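Local coordinates for pentafunctional AROM polypeptide (Schizosaccharomyces pombe, PDB 5SWV), which catalyses, in this two-enzyme part, the dehydration of 3-dehydroquinate and probably the NADPH-dependent reduction of 3-dehydroshikimate to shikimate, at residues R42-K47 and G86-N91; F111-L116 and K134-W139; K253-G258 and P301-A306; N499-L504 and A524-V529. All blocks are in the same frame, centred on the assembly; numbering follows the deposited sequence.

Interaction 1 (R42-K47 and G86-N91); sequences RVDYLK and GGLFPN
Asp44 and Leu88 form the hydrogen bond that ties residues 42-47 to residues 86-91: the backbone N of Leu88 lies 3.1 Å from OD2 of Asp44. The donor arrives on the anti side of OD2, 26° out of the carboxylate plane; the syn sides of both oxygens are taken by Arg42. It grips the acid side-on, with NE 2.8 Å from OD1 and NH2 2.8 Å from OD2 of Asp44. This inner part is closely packed. Gly87, having no side chain, slides its CA along the edge of the guanidinium, 3.4 Å from NH2 of Arg42, and Asp44 CB rests 3.9 Å from Phe89 CB, while the Phe89 ring turns off toward Ile55 and Ile80.

The outer side is more open to solvent and held by apolar contact. Leu88 lays CD1 almost exactly over the middle of the Tyr45 ring, 3.7 Å from its centroid, a CH-pi contact between side chains crossing at about a right angle. The branched end of leucine offers a methyl to the flat face of the ring, which suits this partly exposed place.

With two donors on OD2 and a weak bond from Arg81 N to OD1, the carboxylate probably fixes the guanidinium and the loops that follow strands 38-42 and 76-79, on the C-terminal side of the barrel strands.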
loop_
_atom_site.group_PDB
_atom_site.type_symbol
_atom_site.label_atom_id
_atom_site.label_comp_id
_atom_site.label_asym_id
_atom_site.label_seq_id
_atom_site.Cartn_x
_atom_site.Cartn_y
_atom_site.Cartn_z
ATOM N N ARG A 42 -17.052 -2.199 8.015
ATOM C CA ARG A 42 -18.151 -1.941 8.906
ATOM C C ARG A 42 -19.175 -3.031 8.655
ATOM O O ARG A 42 -20.006 -2.948 7.724
ATOM C CB ARG A 42 -18.726 -0.536 8.682
ATOM C CG ARG A 42 -17.869 0.562 9.292
ATOM C CD ARG A 42 -17.936 0.594 10.818
ATOM N NE ARG A 42 -19.302 0.829 11.321
ATOM C CZ ARG A 42 -19.851 2.028 11.571
ATOM N NH1 ARG A 42 -19.194 3.176 11.389
ATOM N NH2 ARG A 42 -21.095 2.087 12.010
ATOM N N VAL A 43 -19.096 -4.053 9.503
ATOM C CA VAL A 43 -19.869 -5.274 9.348
ATOM C C VAL A 43 -21.348 -4.971 9.587
ATOM O O VAL A 43 -22.229 -5.563 8.944
ATOM C CB VAL A 43 -19.360 -6.368 10.310
ATOM C CG1 VAL A 43 -20.227 -7.617 10.231
ATOM C CG2 VAL A 43 -17.905 -6.712 10.006
ATOM N N ASP A 44 -21.615 -4.024 10.487
ATOM C CA ASP A 44 -22.985 -3.549 10.714
ATOM C C ASP A 44 -23.690 -2.992 9.459
ATOM O O ASP A 44 -24.921 -3.045 9.381
ATOM C CB ASP A 44 -23.055 -2.564 11.900
ATOM C CG ASP A 44 -22.187 -1.324 11.711
ATOM O OD1 ASP A 44 -20.938 -1.476 11.591
ATOM O OD2 ASP A 44 -22.758 -0.197 11.711
ATOM N N TYR A 45 -22.917 -2.516 8.479
ATOM C CA TYR A 45 -23.472 -2.027 7.208
ATOM C C TYR A 45 -23.676 -3.096 6.135
ATOM O O TYR A 45 -24.443 -2.868 5.211
ATOM C CB TYR A 45 -22.620 -0.892 6.624
ATOM C CG TYR A 45 -22.960 0.465 7.182
ATOM C CD1 TYR A 45 -22.554 0.816 8.458
ATOM C CD2 TYR A 45 -23.685 1.404 6.436
ATOM C CE1 TYR A 45 -22.845 2.060 8.989
ATOM C CE2 TYR A 45 -23.995 2.651 6.964
ATOM C CZ TYR A 45 -23.568 2.974 8.248
ATOM O OH TYR A 45 -23.832 4.195 8.831
ATOM N N LEU A 46 -23.009 -4.245 6.237
ATOM C CA LEU A 46 -23.185 -5.315 5.241
ATOM C C LEU A 46 -24.624 -5.854 5.247
ATOM O O LEU A 46 -25.235 -5.971 6.306
ATOM C CB LEU A 46 -22.239 -6.486 5.512
ATOM C CG LEU A 46 -20.731 -6.279 5.540
ATOM C CD1 LEU A 46 -20.036 -7.570 5.939
ATOM C CD2 LEU A 46 -20.225 -5.801 4.195
ATOM N N LYS A 47 -25.141 -6.212 4.073
ATOM C CA LYS A 47 -26.495 -6.766 3.945
ATOM C C LYS A 47 -26.477 -8.142 3.262
ATOM O O LYS A 47 -26.181 -8.262 2.072
ATOM C CB LYS A 47 -27.407 -5.791 3.181
ATOM C CG LYS A 47 -27.514 -4.391 3.792
ATOM C CD LYS A 47 -28.235 -4.355 5.147
ATOM C CE LYS A 47 -29.745 -4.533 4.992
ATOM N NZ LYS A 47 -30.398 -5.417 6.008
ATOM N N GLY A 86 -23.576 4.536 17.573
ATOM C CA GLY A 86 -23.640 5.210 16.265
ATOM C C GLY A 86 -23.703 4.331 15.023
ATOM O O GLY A 86 -23.744 4.837 13.912
ATOM N N GLY A 87 -23.704 3.019 15.200
ATOM C CA GLY A 87 -23.831 2.083 14.089
ATOM C C GLY A 87 -25.232 1.523 13.974
ATOM O O GLY A 87 -26.173 2.123 14.465
ATOM N N LEU A 88 -25.352 0.377 13.312
ATOM C CA LEU A 88 -26.646 -0.218 12.957
ATOM C C LEU A 88 -26.926 -1.552 13.618
ATOM O O LEU A 88 -28.018 -2.077 13.463
ATOM C CB LEU A 88 -26.724 -0.416 11.434
ATOM C CG LEU A 88 -26.482 0.837 10.561
ATOM C CD1 LEU A 88 -26.479 0.493 9.065
ATOM C CD2 LEU A 88 -27.502 1.936 10.874
ATOM N N PHE A 89 -25.964 -2.099 14.351
ATOM C CA PHE A 89 -26.092 -3.436 14.878
ATOM C C PHE A 89 -26.882 -3.348 16.164
ATOM O O PHE A 89 -26.601 -2.489 16.983
ATOM C CB PHE A 89 -24.704 -4.065 15.137
ATOM C CG PHE A 89 -24.723 -5.566 15.310
ATOM C CD1 PHE A 89 -24.566 -6.409 14.217
ATOM C CD2 PHE A 89 -24.868 -6.131 16.573
ATOM C CE1 PHE A 89 -24.570 -7.797 14.374
ATOM C CE2 PHE A 89 -24.868 -7.515 16.747
ATOM C CZ PHE A 89 -24.724 -8.349 15.645
ATOM N N PRO A 90 -27.863 -4.242 16.355
ATOM C CA PRO A 90 -28.643 -4.225 17.588
ATOM C C PRO A 90 -27.803 -4.487 18.834
ATOM O O PRO A 90 -26.976 -5.387 18.838
ATOM C CB PRO A 90 -29.627 -5.368 17.392
ATOM C CG PRO A 90 -29.635 -5.637 15.923
ATOM C CD PRO A 90 -28.267 -5.342 15.465
ATOM N N ASN A 91 -28.030 -3.708 19.880
ATOM C CA ASN A 91 -27.325 -3.890 21.148
ATOM C C ASN A 91 -27.716 -5.144 21.903
ATOM O O ASN A 91 -26.918 -5.636 22.695
ATOM C CB ASN A 91 -27.540 -2.690 22.079
ATOM C CG ASN A 91 -26.843 -1.447 21.585
ATOM O OD1 ASN A 91 -25.618 -1.367 21.587
ATOM N ND2 ASN A 91 -27.622 -0.467 21.161
#

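Interaction 2 (F111-L116 and K134-W139); sequences FVDVEL and KLIMSW
Ser138 OG gives its proton to Asp113 OD1 across 2.6 Å, using the syn lone pair of the carboxylate. The serine hydroxyl sits between its own backbone N and carbonyl carbon (chi1 78°), which turns it toward the neighbouring strand, and Asp113 holds CG anti to its backbone N (chi1 -168°), which carries OD1 across to meet it. The other oxygen of Asp113, OD2, forms a salt bridge with Arg81, which also pairs with Glu115, itself hydrogen-bonded through OE1 to Thr82, so two buried acids share one guanidinium.

Beside these polar groups the backbones are joined in parallel register. Ile136 N reaches Val112 O at 2.9 Å and nearly straight, 177° at the hydrogen, and Val114 N then reaches Ile136 O at 2.8 Å. Leu116 N closes the row on Ser138 O. The pair belongs to a beta-alpha-beta unit, strand 111-115 to helix 120-128 to strand 134-140, within the eight-stranded parallel barrel of type I dehydroquinases.

The polar face, with Asp113, Glu115 and Ser138 around Arg81 and Lys169, looks into the barrel, where the active site of this family lies. On the outer face Val112 and Val114 pack on helix 94-106 and Met137 on helix 152-162; Leu135 points to the same side. Beta-branched valines suit extended backbone, whereas the flexible Met137 bends to lay CE against Val114 CB, 3.5 Å away. At the strand ends, Phe111 CD2 packs 3.5 Å from Lys134 CB, and Leu116 CB lies 4.1 Å from CE3 of the Trp139 indole.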
loop_
_atom_site.group_PDB
_atom_site.type_symbol
_atom_site.label_atom_id
_atom_site.label_comp_id
_atom_site.label_asym_id
_atom_site.label_seq_id
_atom_site.Cartn_x
_atom_site.Cartn_y
_atom_site.Cartn_z
ATOM N N PHE A 111 -7.133 -6.681 12.952
ATOM C CA PHE A 111 -7.759 -6.098 14.142
ATOM C C PHE A 111 -9.243 -6.453 14.233
ATOM O O PHE A 111 -9.893 -6.714 13.227
ATOM C CB PHE A 111 -7.685 -4.569 14.107
ATOM C CG PHE A 111 -6.315 -4.012 13.899
ATOM C CD1 PHE A 111 -5.830 -3.791 12.620
ATOM C CD2 PHE A 111 -5.535 -3.642 14.978
ATOM C CE1 PHE A 111 -4.574 -3.240 12.419
ATOM C CE2 PHE A 111 -4.276 -3.093 14.790
ATOM C CZ PHE A 111 -3.792 -2.892 13.509
ATOM N N VAL A 112 -9.769 -6.420 15.452
ATOM C CA VAL A 112 -11.210 -6.479 15.704
ATOM C C VAL A 112 -11.555 -5.347 16.671
ATOM O O VAL A 112 -10.882 -5.166 17.687
ATOM C CB VAL A 112 -11.632 -7.841 16.315
ATOM C CG1 VAL A 112 -13.081 -7.822 16.790
ATOM C CG2 VAL A 112 -11.446 -8.964 15.303
ATOM N N ASP A 113 -12.596 -4.586 16.342
ATOM C CA ASP A 113 -13.131 -3.579 17.242
ATOM C C ASP A 113 -14.101 -4.252 18.180
ATOM O O ASP A 113 -15.112 -4.839 17.734
ATOM C CB ASP A 113 -13.851 -2.468 16.468
ATOM C CG ASP A 113 -14.175 -1.247 17.345
ATOM O OD1 ASP A 113 -15.002 -1.365 18.289
ATOM O OD2 ASP A 113 -13.626 -0.154 17.073
ATOM N N VAL A 114 -13.803 -4.159 19.470
ATOM C CA VAL A 114 -14.643 -4.730 20.493
ATOM C C VAL A 114 -15.166 -3.597 21.362
ATOM O O VAL A 114 -14.413 -2.977 22.092
ATOM C CB VAL A 114 -13.851 -5.738 21.336
ATOM C CG1 VAL A 114 -14.715 -6.337 22.437
ATOM C CG2 VAL A 114 -13.284 -6.832 20.449
ATOM N N GLU A 115 -16.465 -3.332 21.274
ATOM C CA GLU A 115 -17.105 -2.282 22.065
ATOM C C GLU A 115 -17.108 -2.591 23.546
ATOM O O GLU A 115 -17.410 -3.719 23.975
ATOM C CB GLU A 115 -18.550 -2.072 21.634
ATOM C CG GLU A 115 -18.685 -1.483 20.243
ATOM C CD GLU A 115 -20.124 -1.188 19.877
ATOM O OE1 GLU A 115 -21.023 -1.464 20.703
ATOM O OE2 GLU A 115 -20.375 -0.677 18.766
ATOM N N LEU A 116 -16.830 -1.560 24.333
ATOM C CA LEU A 116 -16.796 -1.691 25.782
ATOM C C LEU A 116 -18.223 -1.732 26.396
ATOM O O LEU A 116 -18.381 -1.742 27.615
ATOM C CB LEU A 116 -15.929 -0.560 26.373
ATOM C CG LEU A 116 -14.436 -0.675 26.001
ATOM C CD1 LEU A 116 -13.709 0.655 25.896
ATOM C CD2 LEU A 116 -13.709 -1.561 26.988
ATOM N N LYS A 134 -5.305 -8.283 16.749
ATOM C CA LYS A 134 -5.197 -7.246 17.779
ATOM C C LYS A 134 -6.574 -6.695 18.130
ATOM O O LYS A 134 -7.391 -6.456 17.241
ATOM C CB LYS A 134 -4.355 -6.082 17.269
ATOM C CG LYS A 134 -2.963 -6.449 16.815
ATOM C CD LYS A 134 -2.104 -6.887 17.978
ATOM C CE LYS A 134 -0.661 -6.938 17.535
ATOM N NZ LYS A 134 0.102 -7.795 18.460
ATOM N N LEU A 135 -6.814 -6.458 19.411
ATOM C CA LEU A 135 -8.086 -5.902 19.843
ATOM C C LEU A 135 -8.051 -4.378 19.984
ATOM O O LEU A 135 -7.121 -3.818 20.588
ATOM C CB LEU A 135 -8.513 -6.537 21.147
ATOM C CG LEU A 135 -8.704 -8.044 21.119
ATOM C CD1 LEU A 135 -9.401 -8.446 22.398
ATOM C CD2 LEU A 135 -9.498 -8.535 19.910
ATOM N N ILE A 136 -9.055 -3.728 19.380
ATOM C CA ILE A 136 -9.305 -2.299 19.547
ATOM C C ILE A 136 -10.527 -2.192 20.451
ATOM O O ILE A 136 -11.643 -2.524 20.058
ATOM C CB ILE A 136 -9.561 -1.540 18.217
ATOM C CG1 ILE A 136 -8.448 -1.815 17.195
ATOM C CG2 ILE A 136 -9.639 -0.036 18.481
ATOM C CD1 ILE A 136 -8.583 -1.057 15.882
ATOM N N MET A 137 -10.291 -1.750 21.674
ATOM C CA MET A 137 -11.355 -1.534 22.619
ATOM C C MET A 137 -11.873 -0.118 22.424
ATOM O O MET A 137 -11.108 0.837 22.535
ATOM C CB MET A 137 -10.844 -1.744 24.043
ATOM C CG MET A 137 -10.322 -3.151 24.284
ATOM S SD MET A 137 -11.674 -4.331 24.320
ATOM C CE MET A 137 -10.971 -5.588 23.302
ATOM N N SER A 138 -13.172 0.001 22.152
ATOM C CA SER A 138 -13.766 1.244 21.701
ATOM C C SER A 138 -14.944 1.665 22.567
ATOM O O SER A 138 -15.730 0.829 22.985
ATOM C CB SER A 138 -14.245 1.078 20.262
ATOM O OG SER A 138 -15.471 0.366 20.224
ATOM N N TRP A 139 -15.067 2.966 22.810
ATOM C CA TRP A 139 -16.303 3.538 23.319
ATOM C C TRP A 139 -16.569 4.903 22.693
ATOM O O TRP A 139 -15.656 5.707 22.530
ATOM C CB TRP A 139 -16.276 3.661 24.836
ATOM C CG TRP A 139 -17.583 4.135 25.390
ATOM C CD1 TRP A 139 -17.925 5.423 25.681
ATOM C CD2 TRP A 139 -18.739 3.341 25.675
ATOM N NE1 TRP A 139 -19.215 5.482 26.153
ATOM C CE2 TRP A 139 -19.738 4.218 26.170
ATOM C CE3 TRP A 139 -19.027 1.970 25.584
ATOM C CZ2 TRP A 139 -21.010 3.772 26.564
ATOM C CZ3 TRP A 139 -20.308 1.526 25.989
ATOM C CH2 TRP A 139 -21.277 2.433 26.467
#

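Interaction 3 (K253-G258 and P301-A306); sequences KFFLFG and PDFGGA
Lys253 and Asp302 are joined twice. The backbone N of Lys253 donates to Asp302 O at 2.9 Å, and the amine NZ makes a salt bridge with OD2 of the same aspartate at 2.9 Å, arriving on the syn side. Asp302 CG lies between its backbone N and carbonyl carbon (chi1 55°), which swings the carboxylate round to the long, bent lysine at the partly exposed end of the pair. Next along, Gly304 N reaches Lys253 O at 3.0 Å; farther on, the bond from Phe255 N to Gly305 O is weak.

Aromatic rings line both faces. On one, Gly304 CA lies over one face of the Phe254 ring, 4.1 Å from its centroid, a CH-pi contact offset toward the rim, and the bare Gly304 and Gly305 allow that ring to settle onto the backbone. On the other lie Phe255, Phe303 and Ala306: Phe255 CD2 comes to the edge of the Phe303 ring, 4.0 Å from CD1. The Phe257 ring reaches the small Ala306, CE2 to CB at 3.5 Å.

A second shell positions these rings. His281 meets Phe254 edge-to-face and Trp515 also touches it, while helix 295-298 backs Phe255, Phe257 and Phe303. Arg340 holds Phe303 O.

Lys253 pairs with Phe303, yet Phe255 pairs with Ala306, so the second strand carries one extra residue, as in a beta bulge. These parallel strands lie inside the mixed sheet of the shikimate dehydrogenase substrate-binding domain.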
loop_
_atom_site.group_PDB
_atom_site.type_symbol
_atom_site.label_atom_id
_atom_site.label_comp_id
_atom_site.label_asym_id
_atom_site.label_seq_id
_atom_site.Cartn_x
_atom_site.Cartn_y
_atom_site.Cartn_z
ATOM N N LYS A 253 10.176 20.332 -0.840
ATOM C CA LYS A 253 10.664 20.355 -2.204
ATOM C C LYS A 253 11.241 18.989 -2.577
ATOM O O LYS A 253 12.119 18.475 -1.893
ATOM C CB LYS A 253 11.734 21.421 -2.360
ATOM C CG LYS A 253 11.259 22.818 -2.033
ATOM C CD LYS A 253 11.788 23.832 -3.032
ATOM C CE LYS A 253 11.423 25.259 -2.648
ATOM N NZ LYS A 253 12.396 25.782 -1.642
ATOM N N PHE A 254 10.718 18.417 -3.658
ATOM C CA PHE A 254 11.195 17.158 -4.229
ATOM C C PHE A 254 11.869 17.418 -5.574
ATOM O O PHE A 254 11.586 18.407 -6.240
ATOM C CB PHE A 254 10.039 16.166 -4.383
ATOM C CG PHE A 254 9.504 15.667 -3.067
ATOM C CD1 PHE A 254 8.505 16.364 -2.395
ATOM C CD2 PHE A 254 10.014 14.516 -2.478
ATOM C CE1 PHE A 254 8.037 15.921 -1.159
ATOM C CE2 PHE A 254 9.531 14.057 -1.258
ATOM C CZ PHE A 254 8.549 14.759 -0.596
ATOM N N PHE A 255 12.772 16.519 -5.952
ATOM C CA PHE A 255 13.640 16.734 -7.097
ATOM C C PHE A 255 13.901 15.461 -7.906
ATOM O O PHE A 255 13.604 14.368 -7.468
ATOM C CB PHE A 255 14.969 17.339 -6.620
ATOM C CG PHE A 255 14.830 18.694 -5.992
ATOM C CD1 PHE A 255 14.838 19.841 -6.775
ATOM C CD2 PHE A 255 14.676 18.830 -4.623
ATOM C CE1 PHE A 255 14.695 21.103 -6.199
ATOM C CE2 PHE A 255 14.535 20.089 -4.037
ATOM C CZ PHE A 255 14.550 21.224 -4.826
ATOM N N LEU A 256 14.423 15.647 -9.112
ATOM C CA LEU A 256 14.946 14.569 -9.942
ATOM C C LEU A 256 16.375 14.942 -10.319
ATOM O O LEU A 256 16.598 16.013 -10.860
ATOM C CB LEU A 256 14.110 14.403 -11.208
ATOM C CG LEU A 256 14.579 13.344 -12.227
ATOM C CD1 LEU A 256 14.624 11.947 -11.609
ATOM C CD2 LEU A 256 13.700 13.342 -13.475
ATOM N N PHE A 257 17.337 14.075 -10.012
ATOM C CA PHE A 257 18.713 14.276 -10.410
ATOM C C PHE A 257 19.035 13.359 -11.575
ATOM O O PHE A 257 18.541 12.228 -11.636
ATOM C CB PHE A 257 19.642 13.941 -9.265
ATOM C CG PHE A 257 19.358 14.686 -7.988
ATOM C CD1 PHE A 257 19.042 16.043 -7.991
ATOM C CD2 PHE A 257 19.467 14.034 -6.759
ATOM C CE1 PHE A 257 18.818 16.715 -6.796
ATOM C CE2 PHE A 257 19.252 14.704 -5.568
ATOM C CZ PHE A 257 18.919 16.043 -5.584
ATOM N N GLY A 258 19.897 13.833 -12.473
ATOM C CA GLY A 258 20.320 13.067 -13.652
ATOM C C GLY A 258 20.603 13.984 -14.824
ATOM O O GLY A 258 20.556 15.212 -14.684
ATOM N N PRO A 301 16.814 23.203 3.936
ATOM C CA PRO A 301 16.003 22.908 5.143
ATOM C C PRO A 301 14.666 22.189 4.843
ATOM O O PRO A 301 14.225 21.352 5.632
ATOM C CB PRO A 301 15.774 24.297 5.774
ATOM C CG PRO A 301 16.016 25.280 4.665
ATOM C CD PRO A 301 17.035 24.651 3.749
ATOM N N ASP A 302 14.081 22.484 3.682
ATOM C CA ASP A 302 12.776 21.941 3.263
ATOM C C ASP A 302 12.839 20.780 2.229
ATOM O O ASP A 302 11.840 20.480 1.569
ATOM C CB ASP A 302 11.907 23.094 2.732
ATOM C CG ASP A 302 12.588 23.898 1.608
ATOM O OD1 ASP A 302 13.804 23.722 1.366
ATOM O OD2 ASP A 302 11.907 24.735 0.969
ATOM N N PHE A 303 14.004 20.139 2.096
ATOM C CA PHE A 303 14.203 19.019 1.170
ATOM C C PHE A 303 13.438 17.813 1.681
ATOM O O PHE A 303 13.628 17.391 2.821
ATOM C CB PHE A 303 15.692 18.682 1.051
ATOM C CG PHE A 303 15.985 17.430 0.262
ATOM C CD1 PHE A 303 15.958 17.438 -1.129
ATOM C CD2 PHE A 303 16.329 16.236 0.914
ATOM C CE1 PHE A 303 16.246 16.277 -1.851
ATOM C CE2 PHE A 303 16.617 15.076 0.195
ATOM C CZ PHE A 303 16.573 15.094 -1.188
ATOM N N GLY A 304 12.563 17.275 0.835
ATOM C CA GLY A 304 11.690 16.135 1.189
ATOM C C GLY A 304 12.089 14.789 0.605
ATOM O O GLY A 304 11.627 13.760 1.079
ATOM N N GLY A 305 12.924 14.812 -0.435
ATOM C CA GLY A 305 13.436 13.622 -1.093
ATOM C C GLY A 305 13.834 13.895 -2.537
ATOM O O GLY A 305 13.591 14.979 -3.045
ATOM N N ALA A 306 14.445 12.916 -3.203
ATOM C CA ALA A 306 14.689 13.031 -4.641
ATOM C C ALA A 306 14.890 11.697 -5.356
ATOM O O ALA A 306 15.442 10.756 -4.795
ATOM C CB ALA A 306 15.873 13.949 -4.905
#

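Interaction 4 (N499-L504 and A524-V529); sequences NGLEAL and AVYQKV
Tyr526, the first residue of 524-529 to touch the other segment, carries most of the contact, reaching from helix 522-530 to the first turn of helix 500-516. With CG anti to the backbone N (chi1 -180°), its ring is directed at residues 499-502. CE2 of Tyr526 lies 4.2 Å from Leu501 CG and 4.0 Å from the backbone N of Glu502, which sits at the ring's edge and in its plane. That N-H is spent on Asn499, whose OD1 accepts it at 3.1 Å, the N-cap bond of helix 500-516, with the donor well above the amide plane. The Tyr526 hydroxyl only approaches the same amide, its OH being 4.0 Å from Asn499 ND2, and the amide and ring planes stand 46° apart. A tyrosine suits this partly exposed spot: its ring packs on leucine, and its hydroxyl ends near the Asn499 amide, too far for a hydrogen bond. Glu502 turns its carboxylate elsewhere, into a salt bridge with Arg506.

Helix 500-516 follows strand 496-498, the edge strand of the parallel six-stranded sheet in the Rossmann-like dehydrogenase domain, and helix 522-530 ends the chain. The two short segments cross at 118°, their axes 10.8 Å apart, a separation bridged mainly by the long Tyr526 side chain.

One turn after Tyr526, Val529 meets the Leu501 side chain, CG1 of the valine to CD1 of the leucine at 4.2 Å, the two sliding past each other in opposite directions. Compact and branched, Val529 touches Leu501 and also Leu269 of helix 266-277.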
loop_
_atom_site.group_PDB
_atom_site.type_symbol
_atom_site.label_atom_id
_atom_site.label_comp_id
_atom_site.label_asym_id
_atom_site.label_seq_id
_atom_site.Cartn_x
_atom_site.Cartn_y
_atom_site.Cartn_z
ATOM N N ASN A 499 2.711 -2.475 -20.388
ATOM C CA ASN A 499 3.813 -1.765 -21.027
ATOM C C ASN A 499 4.721 -1.093 -20.022
ATOM O O ASN A 499 4.382 -0.988 -18.843
ATOM C CB ASN A 499 3.300 -0.775 -22.093
ATOM C CG ASN A 499 2.602 0.457 -21.519
ATOM O OD1 ASN A 499 2.295 0.568 -20.322
ATOM N ND2 ASN A 499 2.344 1.402 -22.404
ATOM N N GLY A 500 5.867 -0.632 -20.511
ATOM C CA GLY A 500 6.917 -0.078 -19.666
ATOM C C GLY A 500 6.576 1.261 -19.058
ATOM O O GLY A 500 7.152 1.666 -18.061
ATOM N N LEU A 501 5.638 1.958 -19.667
ATOM C CA LEU A 501 5.160 3.204 -19.099
ATOM C C LEU A 501 4.389 2.945 -17.803
ATOM O O LEU A 501 4.575 3.652 -16.811
ATOM C CB LEU A 501 4.307 3.945 -20.127
ATOM C CG LEU A 501 3.989 5.416 -19.843
ATOM C CD1 LEU A 501 5.228 6.187 -19.369
ATOM C CD2 LEU A 501 3.368 6.055 -21.091
ATOM N N GLU A 502 3.556 1.907 -17.801
ATOM C CA GLU A 502 2.908 1.503 -16.572
ATOM C C GLU A 502 3.933 1.250 -15.465
ATOM O O GLU A 502 3.779 1.753 -14.360
ATOM C CB GLU A 502 2.025 0.276 -16.773
ATOM C CG GLU A 502 1.597 -0.343 -15.451
ATOM C CD GLU A 502 0.410 -1.243 -15.560
ATOM O OE1 GLU A 502 -0.017 -1.537 -16.691
ATOM O OE2 GLU A 502 -0.078 -1.659 -14.490
ATOM N N ALA A 503 4.968 0.477 -15.761
ATOM C CA ALA A 503 5.993 0.197 -14.761
ATOM C C ALA A 503 6.698 1.444 -14.275
ATOM O O ALA A 503 6.905 1.592 -13.082
ATOM C CB ALA A 503 7.016 -0.786 -15.293
ATOM N N LEU A 504 7.065 2.326 -15.200
ATOM C CA LEU A 504 7.681 3.622 -14.852
ATOM C C LEU A 504 6.797 4.423 -13.895
ATOM O O LEU A 504 7.290 5.017 -12.932
ATOM C CB LEU A 504 7.951 4.479 -16.100
ATOM C CG LEU A 504 8.939 5.668 -15.932
ATOM C CD1 LEU A 504 9.660 5.858 -17.265
ATOM C CD2 LEU A 504 8.376 7.029 -15.434
ATOM N N ALA A 524 -5.537 7.841 -12.513
ATOM C CA ALA A 524 -5.542 9.288 -12.778
ATOM C C ALA A 524 -4.141 9.865 -12.910
ATOM O O ALA A 524 -3.943 10.837 -13.630
ATOM C CB ALA A 524 -6.319 10.044 -11.713
ATOM N N VAL A 525 -3.171 9.273 -12.225
ATOM C CA VAL A 525 -1.793 9.724 -12.335
ATOM C C VAL A 525 -1.218 9.304 -13.686
ATOM O O VAL A 525 -0.465 10.055 -14.298
ATOM C CB VAL A 525 -0.921 9.178 -11.199
ATOM C CG1 VAL A 525 0.522 9.606 -11.384
ATOM C CG2 VAL A 525 -1.413 9.689 -9.853
ATOM N N TYR A 526 -1.578 8.107 -14.134
ATOM C CA TYR A 526 -1.191 7.604 -15.448
ATOM C C TYR A 526 -1.820 8.446 -16.574
ATOM O O TYR A 526 -1.146 8.759 -17.549
ATOM C CB TYR A 526 -1.560 6.103 -15.555
ATOM C CG TYR A 526 -1.216 5.441 -16.864
ATOM C CD1 TYR A 526 -2.087 5.515 -17.959
ATOM C CD2 TYR A 526 -0.027 4.742 -17.019
ATOM C CE1 TYR A 526 -1.778 4.928 -19.171
ATOM C CE2 TYR A 526 0.291 4.141 -18.233
ATOM C CZ TYR A 526 -0.591 4.239 -19.302
ATOM O OH TYR A 526 -0.285 3.646 -20.492
ATOM N N GLN A 527 -3.087 8.834 -16.430
ATOM C CA GLN A 527 -3.771 9.641 -17.471
ATOM C C GLN A 527 -3.109 10.980 -17.783
ATOM O O GLN A 527 -3.165 11.431 -18.925
ATOM C CB GLN A 527 -5.270 9.873 -17.146
ATOM C CG GLN A 527 -6.186 8.656 -17.356
ATOM C CD GLN A 527 -5.925 7.898 -18.674
ATOM O OE1 GLN A 527 -5.770 8.514 -19.737
ATOM N NE2 GLN A 527 -5.861 6.562 -18.605
ATOM N N LYS A 528 -2.489 11.592 -16.770
ATOM C CA LYS A 528 -1.775 12.864 -16.916
ATOM C C LYS A 528 -0.322 12.697 -17.377
ATOM O O LYS A 528 0.216 13.557 -18.074
ATOM C CB LYS A 528 -1.870 13.685 -15.621
ATOM C CG LYS A 528 -3.284 14.233 -15.381
ATOM C CD LYS A 528 -3.387 15.320 -14.300
ATOM C CE LYS A 528 -2.643 16.611 -14.643
ATOM N NZ LYS A 528 -3.060 17.173 -15.959
ATOM N N VAL A 529 0.311 11.590 -17.013
ATOM C CA VAL A 529 1.623 11.264 -17.559
ATOM C C VAL A 529 1.521 11.051 -19.080
ATOM O O VAL A 529 2.325 11.610 -19.815
ATOM C CB VAL A 529 2.275 10.049 -16.846
ATOM C CG1 VAL A 529 3.514 9.567 -17.579
ATOM C CG2 VAL A 529 2.663 10.420 -15.427
#

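Interactions 1 and 2 belong to the same dehydroquinase barrel, their centres 15 Å apart and their nearest atoms about 5 Å apart. Arg81 belongs to both, by its backbone in one and its guanidinium in the other. Both lie by the C-terminal mouth of the barrel, where the dehydroquinase site of this family is found; a triethylene glycol, probably from the crystallisation liquor, lies about 4 Å from Gly86. Interactions 3 and 4 belong to the shikimate dehydrogenase part, with centres 21 Å and nearest atoms about 8 Å apart; Trp515, late in the helix that interaction 4 begins, reaches interaction 3. The contacts of the two enzymes lie far apart: the centres of interactions 1 and 3 by 46 Å, those of interactions 2 and 4 by 40 Å.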